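Biotin transporter BioY (Lactococcus lactis subsp. cremoris, PDB 4DVE) binds biotin within the membrane and probably works as the substrate-specific S component of an energy-coupling factor (ECF) type ABC transporter. Local coordinates at residues A[39-42]-A[47-50]; A[83-88]-A[93-98]; A[138-143]-A[168-173]. One frame throughout, in Å; residues are numbered along the deposited sequence.

How the contacts relate
Biotin is held in BioY by pieces brought together from distant parts of the chain, and the three contacts divide that work. Contact 1 and contact 3, with centres about 13 Å apart, both touch the ureido end of the ligand and meet each other where Ile48 CG1 lies 3.9 Å from Phe169 CE1. Contact 2 belongs to the side of the pocket lined by Leu85; its centre is about 14 Å from that of contact 1, which it touches through Ile49 CG2 and Thr86 OG1 at 3.8 Å. Contacts 2 and 3 do not touch: their centres are about 19 Å apart and their nearest atoms about 9 Å. The loop of contact 1 thus bridges the other two.

Contact 1: A[39-42]-A[47-50]; sequences IPIG and PIIL. With BTN (biotin), chain D.
Ile39 and Ile48 face each other through their backbones, in a reciprocal pair of hydrogen bonds: Ile39 N reaches Ile48 O at 2.8 Å, and Ile48 N reaches Ile39 O at 2.9 Å. The first lies in the plane of the accepting carbonyl; in the second the donor is tilted 30° out of it. Their side chains leave the bridge on the same side, Ile39 CB 4.2 Å from Ile48 CB. Ile48 turns CG1 away from its own carbonyl carbon and beside its backbone N (chi1 -64°), which carries the extended CG1-CD1 arm to Ile41. There CD1 packs on Ile41 CG2 at 3.8 Å, the two side chains crossing at about a right angle. Ile41 offers CG2, which is anti to the carbonyl carbon, while CG1 takes the position between backbone N and carbonyl carbon (chi1 59°); both side chains also reach Phe169. Pro47 closes the other side of the pair, its CB resting 3.6 Å from Ile39 O.

The motif is a single antiparallel bridge of the hydrogen-bonded kind, made by a loop folding back on itself between helix 13-33 and helix 52-80 in an otherwise helical membrane protein. One edge of 47-50 meets 39-42, while other backbone groups of 47-50 grip the ureido ring of biotin: biotin N2 donates to Pro47 O at 2.9 Å, and Ile49 N donates to biotin O3 at 3.0 Å, nearly straight. Ile49 points away from 39-42 and lays CD1 against biotin C7 at 3.8 Å. Its carbonyl oxygen is bonded in turn to Lys176 NZ.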
loop_
_atom_site.group_PDB
_atom_site.type_symbol
_atom_site.label_atom_id
_atom_site.label_comp_id
_atom_site.label_asym_id
_atom_site.label_seq_id
_atom_site.Cartn_x
_atom_site.Cartn_y
_atom_site.Cartn_z
ATOM N N ILE A 39 -3.031 10.857 -12.729
ATOM C CA ILE A 39 -2.558 12.083 -13.355
ATOM C C ILE A 39 -1.245 11.810 -14.077
ATOM O O ILE A 39 -0.226 11.565 -13.439
ATOM C CB ILE A 39 -2.375 13.216 -12.329
ATOM C CG1 ILE A 39 -3.684 13.430 -11.556
ATOM C CG2 ILE A 39 -1.931 14.521 -13.021
ATOM C CD1 ILE A 39 -3.511 14.334 -10.347
ATOM N N PRO A 40 -1.262 11.853 -15.421
ATOM C CA PRO A 40 -0.006 11.591 -16.095
ATOM C C PRO A 40 0.984 12.733 -15.863
ATOM O O PRO A 40 0.589 13.888 -15.737
ATOM C CB PRO A 40 -0.400 11.476 -17.575
ATOM C CG PRO A 40 -1.691 12.201 -17.696
ATOM C CD PRO A 40 -2.373 12.086 -16.363
ATOM N N ILE A 41 2.250 12.388 -15.761
ATOM C CA ILE A 41 3.301 13.372 -15.679
ATOM C C ILE A 41 4.055 13.243 -17.016
ATOM O O ILE A 41 3.778 12.358 -17.842
ATOM C CB ILE A 41 4.203 13.156 -14.441
ATOM C CG1 ILE A 41 4.849 11.774 -14.472
ATOM C CG2 ILE A 41 3.400 13.321 -13.151
ATOM C CD1 ILE A 41 5.826 11.537 -13.352
ATOM N N GLY A 42 4.992 14.119 -17.267
ATOM C CA GLY A 42 5.552 14.152 -18.623
ATOM C C GLY A 42 6.508 13.001 -18.872
ATOM O O GLY A 42 6.326 12.189 -19.790
ATOM N N PRO A 47 1.753 7.293 -13.720
ATOM C CA PRO A 47 0.945 8.395 -13.216
ATOM C C PRO A 47 1.003 8.610 -11.694
ATOM O O PRO A 47 1.338 7.696 -10.910
ATOM C CB PRO A 47 -0.479 7.976 -13.628
ATOM C CG PRO A 47 -0.469 6.501 -13.501
ATOM C CD PRO A 47 0.921 6.094 -13.983
ATOM N N ILE A 48 0.628 9.807 -11.276
ATOM C CA ILE A 48 0.313 10.036 -9.877
ATOM C C ILE A 48 -1.082 9.418 -9.645
ATOM O O ILE A 48 -2.011 9.590 -10.471
ATOM C CB ILE A 48 0.300 11.531 -9.553
ATOM C CG1 ILE A 48 1.711 12.152 -9.745
ATOM C CG2 ILE A 48 -0.281 11.791 -8.162
ATOM C CD1 ILE A 48 1.726 13.690 -9.748
ATOM N N ILE A 49 -1.213 8.706 -8.532
ATOM C CA ILE A 49 -2.441 7.997 -8.194
ATOM C C ILE A 49 -2.777 8.225 -6.723
ATOM O O ILE A 49 -1.993 8.820 -5.957
ATOM C CB ILE A 49 -2.303 6.461 -8.448
ATOM C CG1 ILE A 49 -1.239 5.825 -7.535
ATOM C CG2 ILE A 49 -1.945 6.156 -9.912
ATOM C CD1 ILE A 49 -1.290 4.302 -7.499
ATOM N N LEU A 50 -3.929 7.717 -6.319
ATOM C CA LEU A 50 -4.298 7.691 -4.914
ATOM C C LEU A 50 -4.244 6.280 -4.319
ATOM O O LEU A 50 -4.131 6.138 -3.103
ATOM C CB LEU A 50 -5.692 8.295 -4.732
ATOM C CG LEU A 50 -6.185 8.521 -3.301
ATOM C CD1 LEU A 50 -5.218 9.369 -2.464
ATOM C CD2 LEU A 50 -7.596 9.132 -3.311
HETATM C C11 BTN D . -0.819 0.862 -11.705
HETATM O O11 BTN D . -2.029 1.048 -11.441
HETATM O O12 BTN D . -0.491 0.393 -12.804
HETATM C C10 BTN D . 0.282 1.184 -10.677
HETATM C C9 BTN D . 0.677 2.663 -10.656
HETATM C C8 BTN D . 1.830 2.902 -9.654
HETATM C C7 BTN D . 2.035 4.402 -9.388
HETATM C C2 BTN D . 3.136 4.677 -8.379
HETATM S S1 BTN D . 2.667 4.102 -6.738
HETATM C C6 BTN D . 3.925 5.114 -5.990
HETATM C C5 BTN D . 4.045 6.414 -6.823
HETATM N N1 BTN D . 3.167 7.435 -6.314
HETATM C C3 BTN D . 2.197 7.759 -7.164
HETATM O O3 BTN D . 1.326 8.609 -6.970
HETATM N N2 BTN D . 2.347 7.016 -8.274
HETATM C C4 BTN D . 3.497 6.148 -8.226
#

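Contact 2: A[83-88]-A[93-98]; sequences PVLTGG and ASFLGP. With BNG (nonyl beta-D-glucopyranoside), chain G.
Leu85 and Phe95 meet within the long loop that joins helix 52-80 to helix 100-119, where the geometry of Val84 and Leu85, both facing Asn89, fits a classic beta bulge ahead of a 3-10 segment at 93-96. The apolar contact is slight. Leu85 holds CG beside its backbone N (chi1 -59°) and extends CD1 obliquely to the Phe95 ring, 4.4 Å from CE1; the same methyl comes within 4.1 Å of Ser94 OG. Leu85 also touches biotin and so adds an apolar patch to the pocket.

Polar bonds run out of the two segments rather than between them. Ser94 OG is hydrogen-bonded to Gly91 O and to Arg103 NH1, and Arg103 makes a cation-pi contact with the Phe95 ring, so two residues of the 3-10 segment probably help to position this pocket arginine.

The detergent nonyl glucoside touches 83-88 at Pro83 and Gly88. Pro83 spans the junction of its sugar and alkyl chain, and an alanine here, lacking CG and CD, would probably open a gap beside that chain and leave it freer to shift. Pro83 CB lies 3.7 Å from O5 of the sugar, and Pro83 CD 3.8 Å from C3' of the tail.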
loop_
_atom_site.group_PDB
_atom_site.type_symbol
_atom_site.label_atom_id
_atom_site.label_comp_id
_atom_site.label_asym_id
_atom_site.label_seq_id
_atom_site.Cartn_x
_atom_site.Cartn_y
_atom_site.Cartn_z
ATOM N N PRO A 83 -10.755 -5.089 -13.662
ATOM C CA PRO A 83 -10.145 -3.774 -13.875
ATOM C C PRO A 83 -10.124 -2.938 -12.587
ATOM O O PRO A 83 -10.771 -1.896 -12.483
ATOM C CB PRO A 83 -11.031 -3.152 -14.971
ATOM C CG PRO A 83 -12.367 -3.793 -14.777
ATOM C CD PRO A 83 -12.107 -5.181 -14.244
ATOM N N VAL A 84 -9.370 -3.413 -11.617
ATOM C CA VAL A 84 -9.361 -2.830 -10.273
ATOM C C VAL A 84 -8.180 -1.888 -10.017
ATOM O O VAL A 84 -8.108 -1.242 -8.969
ATOM C CB VAL A 84 -9.362 -3.932 -9.208
ATOM C CG1 VAL A 84 -10.660 -4.767 -9.309
ATOM C CG2 VAL A 84 -8.105 -4.784 -9.321
ATOM N N LEU A 85 -7.252 -1.800 -10.957
ATOM C CA LEU A 85 -6.149 -0.843 -10.839
ATOM C C LEU A 85 -6.644 0.498 -11.335
ATOM O O LEU A 85 -7.610 0.564 -12.105
ATOM C CB LEU A 85 -4.933 -1.278 -11.668
ATOM C CG LEU A 85 -4.353 -2.647 -11.280
ATOM C CD1 LEU A 85 -3.288 -3.101 -12.286
ATOM C CD2 LEU A 85 -3.813 -2.623 -9.855
ATOM N N THR A 86 -5.973 1.561 -10.904
ATOM C CA THR A 86 -6.297 2.938 -11.291
ATOM C C THR A 86 -6.693 3.133 -12.769
ATOM O O THR A 86 -6.000 2.691 -13.687
ATOM C CB THR A 86 -5.115 3.872 -10.942
ATOM O OG1 THR A 86 -4.923 3.866 -9.511
ATOM C CG2 THR A 86 -5.393 5.300 -11.460
ATOM N N GLY A 87 -7.837 3.784 -12.989
ATOM C CA GLY A 87 -8.357 4.002 -14.333
ATOM C C GLY A 87 -9.016 2.793 -15.002
ATOM O O GLY A 87 -9.198 2.800 -16.198
ATOM N N GLY A 88 -9.403 1.764 -14.255
ATOM C CA GLY A 88 -10.039 0.584 -14.873
ATOM C C GLY A 88 -9.035 -0.295 -15.616
ATOM O O GLY A 88 -9.317 -0.809 -16.688
ATOM N N ALA A 93 -0.751 -9.332 -17.859
ATOM C CA ALA A 93 0.264 -8.712 -18.728
ATOM C C ALA A 93 0.624 -7.296 -18.269
ATOM O O ALA A 93 1.786 -6.915 -18.325
ATOM C CB ALA A 93 -0.186 -8.715 -20.194
ATOM N N SER A 94 -0.347 -6.526 -17.774
ATOM C CA SER A 94 -0.046 -5.171 -17.271
ATOM C C SER A 94 0.991 -5.147 -16.121
ATOM O O SER A 94 1.586 -4.115 -15.865
ATOM C CB SER A 94 -1.314 -4.463 -16.792
ATOM O OG SER A 94 -1.751 -5.004 -15.546
ATOM N N PHE A 95 1.185 -6.270 -15.429
ATOM C CA PHE A 95 2.170 -6.359 -14.353
ATOM C C PHE A 95 3.607 -6.423 -14.848
ATOM O O PHE A 95 4.535 -6.258 -14.056
ATOM C CB PHE A 95 1.909 -7.584 -13.451
ATOM C CG PHE A 95 0.826 -7.362 -12.424
ATOM C CD1 PHE A 95 -0.516 -7.356 -12.800
ATOM C CD2 PHE A 95 1.154 -7.137 -11.091
ATOM C CE1 PHE A 95 -1.516 -7.144 -11.842
ATOM C CE2 PHE A 95 0.169 -6.910 -10.138
ATOM C CZ PHE A 95 -1.164 -6.918 -10.515
ATOM N N LEU A 96 3.802 -6.704 -16.130
ATOM C CA LEU A 96 5.130 -6.637 -16.726
ATOM C C LEU A 96 5.405 -5.259 -17.309
ATOM O O LEU A 96 6.462 -5.047 -17.892
ATOM C CB LEU A 96 5.298 -7.690 -17.841
ATOM C CG LEU A 96 5.333 -9.146 -17.389
ATOM C CD1 LEU A 96 5.484 -10.082 -18.591
ATOM C CD2 LEU A 96 6.450 -9.345 -16.372
ATOM N N GLY A 97 4.450 -4.338 -17.190
ATOM C CA GLY A 97 4.597 -3.014 -17.776
ATOM C C GLY A 97 5.404 -2.064 -16.884
ATOM O O GLY A 97 6.010 -2.476 -15.885
ATOM N N PRO A 98 5.368 -0.771 -17.222
ATOM C CA PRO A 98 6.235 0.232 -16.558
ATOM C C PRO A 98 6.007 0.375 -15.050
ATOM O O PRO A 98 6.956 0.659 -14.328
ATOM C CB PRO A 98 5.924 1.537 -17.280
ATOM C CG PRO A 98 5.021 1.186 -18.432
ATOM C CD PRO A 98 4.591 -0.237 -18.359
HETATM C C1 BNG G . -11.681 -5.260 -18.806
HETATM C C2 BNG G . -11.776 -3.826 -19.311
HETATM C C3 BNG G . -10.472 -3.390 -19.968
HETATM C C4 BNG G . -9.278 -3.708 -19.075
HETATM C C5 BNG G . -9.332 -5.149 -18.582
HETATM C C6 BNG G . -8.181 -5.443 -17.629
HETATM C "C1'" BNG G . -13.048 -7.016 -18.013
HETATM C "C2'" BNG G . -13.991 -7.334 -16.860
HETATM C "C3'" BNG G . -14.930 -6.166 -16.584
HETATM C "C4'" BNG G . -16.148 -6.619 -15.788
HETATM C "C5'" BNG G . -16.949 -5.424 -15.286
HETATM C "C6'" BNG G . -16.337 -4.852 -14.012
HETATM C "C7'" BNG G . -16.631 -3.362 -13.886
HETATM C "C8'" BNG G . -17.411 -2.856 -15.093
HETATM C "C9'" BNG G . -18.697 -3.635 -15.273
HETATM O O1 BNG G . -12.881 -5.603 -18.117
HETATM O O2 BNG G . -12.845 -3.725 -20.260
HETATM O O3 BNG G . -10.515 -1.983 -20.227
HETATM O O4 BNG G . -8.065 -3.498 -19.808
HETATM O O5 BNG G . -10.572 -5.377 -17.916
HETATM O O6 BNG G . -8.066 -6.858 -17.443
#

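Contact 3: A[138-143]-A[168-173]; sequences FGVIFV and VFIPGD. With BTN (biotin), chain D.
One wall of the biotin pocket, Phe169 and Asp173 around the beginning of helix 170-189, is backed here by helix 128-155, which has a wider pi-type turn at 138-141. Val140 carries the contact. Its CG1, anti to the backbone N (chi1 180°), presses on Asp173 CB at 3.5 Å and meets Ile170 CD1 at 4.1 Å, while CG2 lies 3.6 Å from Asp173 O. Ile141 adds its own CD1 more loosely to that of Ile170.

With Val140 against its CB, Asp173 turns its carboxylate to the ligand. Biotin N1 donates to OD1 at 3.0 Å with an angle of 160°, and makes a weak second bond to OD2. OD1 is also gripped by Lys176 NZ, in a salt bridge, and by Asn52 ND2. OD2 lies close to Asp144 OD2, a pairing of acids that may raise the proton affinity of one of them, although Lys176 would offset this.

Phe169, one turn earlier, lays a ring face against the ureido ring of biotin, with biotin C4 over the ring centre, 3.6 Å above its plane. Val168 CG1 covers the opposite face of the same ring at an equal height, so the phenyl group is clamped between ligand and valine. An acid for a ureido N-H beside an aromatic platform for the ureido ring recalls streptavidin, where an aspartate likewise accepts from a ureido N-H and aromatic side chains pack on the ligand; here the site is set among membrane helices.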
loop_
_atom_site.group_PDB
_atom_site.type_symbol
_atom_site.label_atom_id
_atom_site.label_comp_id
_atom_site.label_asym_id
_atom_site.label_seq_id
_atom_site.Cartn_x
_atom_site.Cartn_y
_atom_site.Cartn_z
ATOM N N PHE A 138 8.481 2.100 4.320
ATOM C CA PHE A 138 8.015 0.920 3.593
ATOM C C PHE A 138 6.892 1.139 2.607
ATOM O O PHE A 138 6.814 0.420 1.611
ATOM C CB PHE A 138 7.694 -0.191 4.549
ATOM C CG PHE A 138 8.866 -0.597 5.392
ATOM C CD1 PHE A 138 9.996 -1.124 4.809
ATOM C CD2 PHE A 138 8.834 -0.456 6.766
ATOM C CE1 PHE A 138 11.077 -1.512 5.582
ATOM C CE2 PHE A 138 9.915 -0.825 7.544
ATOM C CZ PHE A 138 11.038 -1.358 6.951
ATOM N N GLY A 139 6.037 2.122 2.861
ATOM C CA GLY A 139 4.967 2.450 1.944
ATOM C C GLY A 139 5.364 3.450 0.869
ATOM O O GLY A 139 4.712 3.530 -0.145
ATOM N N VAL A 140 6.416 4.233 1.106
ATOM C CA VAL A 140 6.824 5.268 0.166
ATOM C C VAL A 140 8.214 4.978 -0.425
ATOM O O VAL A 140 8.309 4.724 -1.620
ATOM C CB VAL A 140 6.753 6.684 0.775
ATOM C CG1 VAL A 140 7.202 7.730 -0.263
ATOM C CG2 VAL A 140 5.332 6.957 1.294
ATOM N N ILE A 141 9.260 4.946 0.407
ATOM C CA ILE A 141 10.629 4.796 -0.082
ATOM C C ILE A 141 10.900 3.422 -0.736
ATOM O O ILE A 141 11.401 3.362 -1.879
ATOM C CB ILE A 141 11.700 5.088 1.000
ATOM C CG1 ILE A 141 11.497 6.490 1.629
ATOM C CG2 ILE A 141 13.080 4.954 0.367
ATOM C CD1 ILE A 141 11.486 7.673 0.645
ATOM N N PHE A 142 10.564 2.345 -0.014
ATOM C CA PHE A 142 10.666 0.962 -0.527
ATOM C C PHE A 142 9.889 0.807 -1.843
ATOM O O PHE A 142 10.446 0.392 -2.853
ATOM C CB PHE A 142 10.123 -0.039 0.512
ATOM C CG PHE A 142 9.977 -1.448 -0.002
ATOM C CD1 PHE A 142 11.114 -2.214 -0.316
ATOM C CD2 PHE A 142 8.730 -2.009 -0.178
ATOM C CE1 PHE A 142 10.980 -3.517 -0.771
ATOM C CE2 PHE A 142 8.589 -3.299 -0.645
ATOM C CZ PHE A 142 9.706 -4.060 -0.940
ATOM N N VAL A 143 8.614 1.174 -1.835
ATOM C CA VAL A 143 7.771 1.093 -3.032
ATOM C C VAL A 143 8.319 1.869 -4.247
ATOM O O VAL A 143 8.455 1.288 -5.350
ATOM C CB VAL A 143 6.318 1.499 -2.713
ATOM C CG1 VAL A 143 5.469 1.678 -3.986
ATOM C CG2 VAL A 143 5.702 0.478 -1.727
ATOM N N VAL A 168 9.041 13.236 -8.292
ATOM C CA VAL A 168 7.698 13.751 -8.570
ATOM C C VAL A 168 6.602 13.114 -7.701
ATOM O O VAL A 168 5.598 13.773 -7.444
ATOM C CB VAL A 168 7.292 13.597 -10.070
ATOM C CG1 VAL A 168 6.804 12.174 -10.402
ATOM C CG2 VAL A 168 6.236 14.601 -10.455
ATOM N N PHE A 169 6.797 11.856 -7.277
ATOM C CA PHE A 169 5.809 11.141 -6.455
ATOM C C PHE A 169 5.880 11.452 -4.970
ATOM O O PHE A 169 4.919 11.157 -4.247
ATOM C CB PHE A 169 5.888 9.626 -6.659
ATOM C CG PHE A 169 5.666 9.209 -8.078
ATOM C CD1 PHE A 169 4.545 9.658 -8.782
ATOM C CD2 PHE A 169 6.600 8.428 -8.732
ATOM C CE1 PHE A 169 4.373 9.332 -10.124
ATOM C CE2 PHE A 169 6.423 8.085 -10.058
ATOM C CZ PHE A 169 5.313 8.545 -10.766
ATOM N N ILE A 170 6.983 12.055 -4.524
ATOM C CA ILE A 170 7.265 12.192 -3.101
ATOM C C ILE A 170 6.266 13.091 -2.335
ATOM O O ILE A 170 5.793 12.708 -1.273
ATOM C CB ILE A 170 8.730 12.647 -2.844
ATOM C CG1 ILE A 170 9.712 11.527 -3.237
ATOM C CG2 ILE A 170 8.940 13.103 -1.378
ATOM C CD1 ILE A 170 9.589 10.230 -2.449
ATOM N N PRO A 171 5.941 14.274 -2.873
ATOM C CA PRO A 171 5.001 15.149 -2.155
ATOM C C PRO A 171 3.627 14.517 -1.923
ATOM O O PRO A 171 3.080 14.583 -0.793
ATOM C CB PRO A 171 4.875 16.384 -3.061
ATOM C CG PRO A 171 5.980 16.290 -4.046
ATOM C CD PRO A 171 6.488 14.890 -4.095
ATOM N N GLY A 172 3.084 13.924 -2.983
ATOM C CA GLY A 172 1.802 13.218 -2.914
ATOM C C GLY A 172 1.909 11.980 -2.016
ATOM O O GLY A 172 1.008 11.705 -1.225
ATOM N N ASP A 173 3.022 11.254 -2.104
ATOM C CA ASP A 173 3.207 10.057 -1.267
ATOM C C ASP A 173 3.362 10.387 0.233
ATOM O O ASP A 173 2.855 9.625 1.085
ATOM C CB ASP A 173 4.335 9.160 -1.768
ATOM C CG ASP A 173 3.986 8.448 -3.093
ATOM O OD1 ASP A 173 2.808 8.514 -3.533
ATOM O OD2 ASP A 173 4.898 7.839 -3.731
HETATM C C11 BTN D . -0.819 0.862 -11.705
HETATM O O11 BTN D . -2.029 1.048 -11.441
HETATM O O12 BTN D . -0.491 0.393 -12.804
HETATM C C10 BTN D . 0.282 1.184 -10.677
HETATM C C9 BTN D . 0.677 2.663 -10.656
HETATM C C8 BTN D . 1.830 2.902 -9.654
HETATM C C7 BTN D . 2.035 4.402 -9.388
HETATM C C2 BTN D . 3.136 4.677 -8.379
HETATM S S1 BTN D . 2.667 4.102 -6.738
HETATM C C6 BTN D . 3.925 5.114 -5.990
HETATM C C5 BTN D . 4.045 6.414 -6.823
HETATM N N1 BTN D . 3.167 7.435 -6.314
HETATM C C3 BTN D . 2.197 7.759 -7.164
HETATM O O3 BTN D . 1.326 8.609 -6.970
HETATM N N2 BTN D . 2.347 7.016 -8.274
HETATM C C4 BTN D . 3.497 6.148 -8.226
#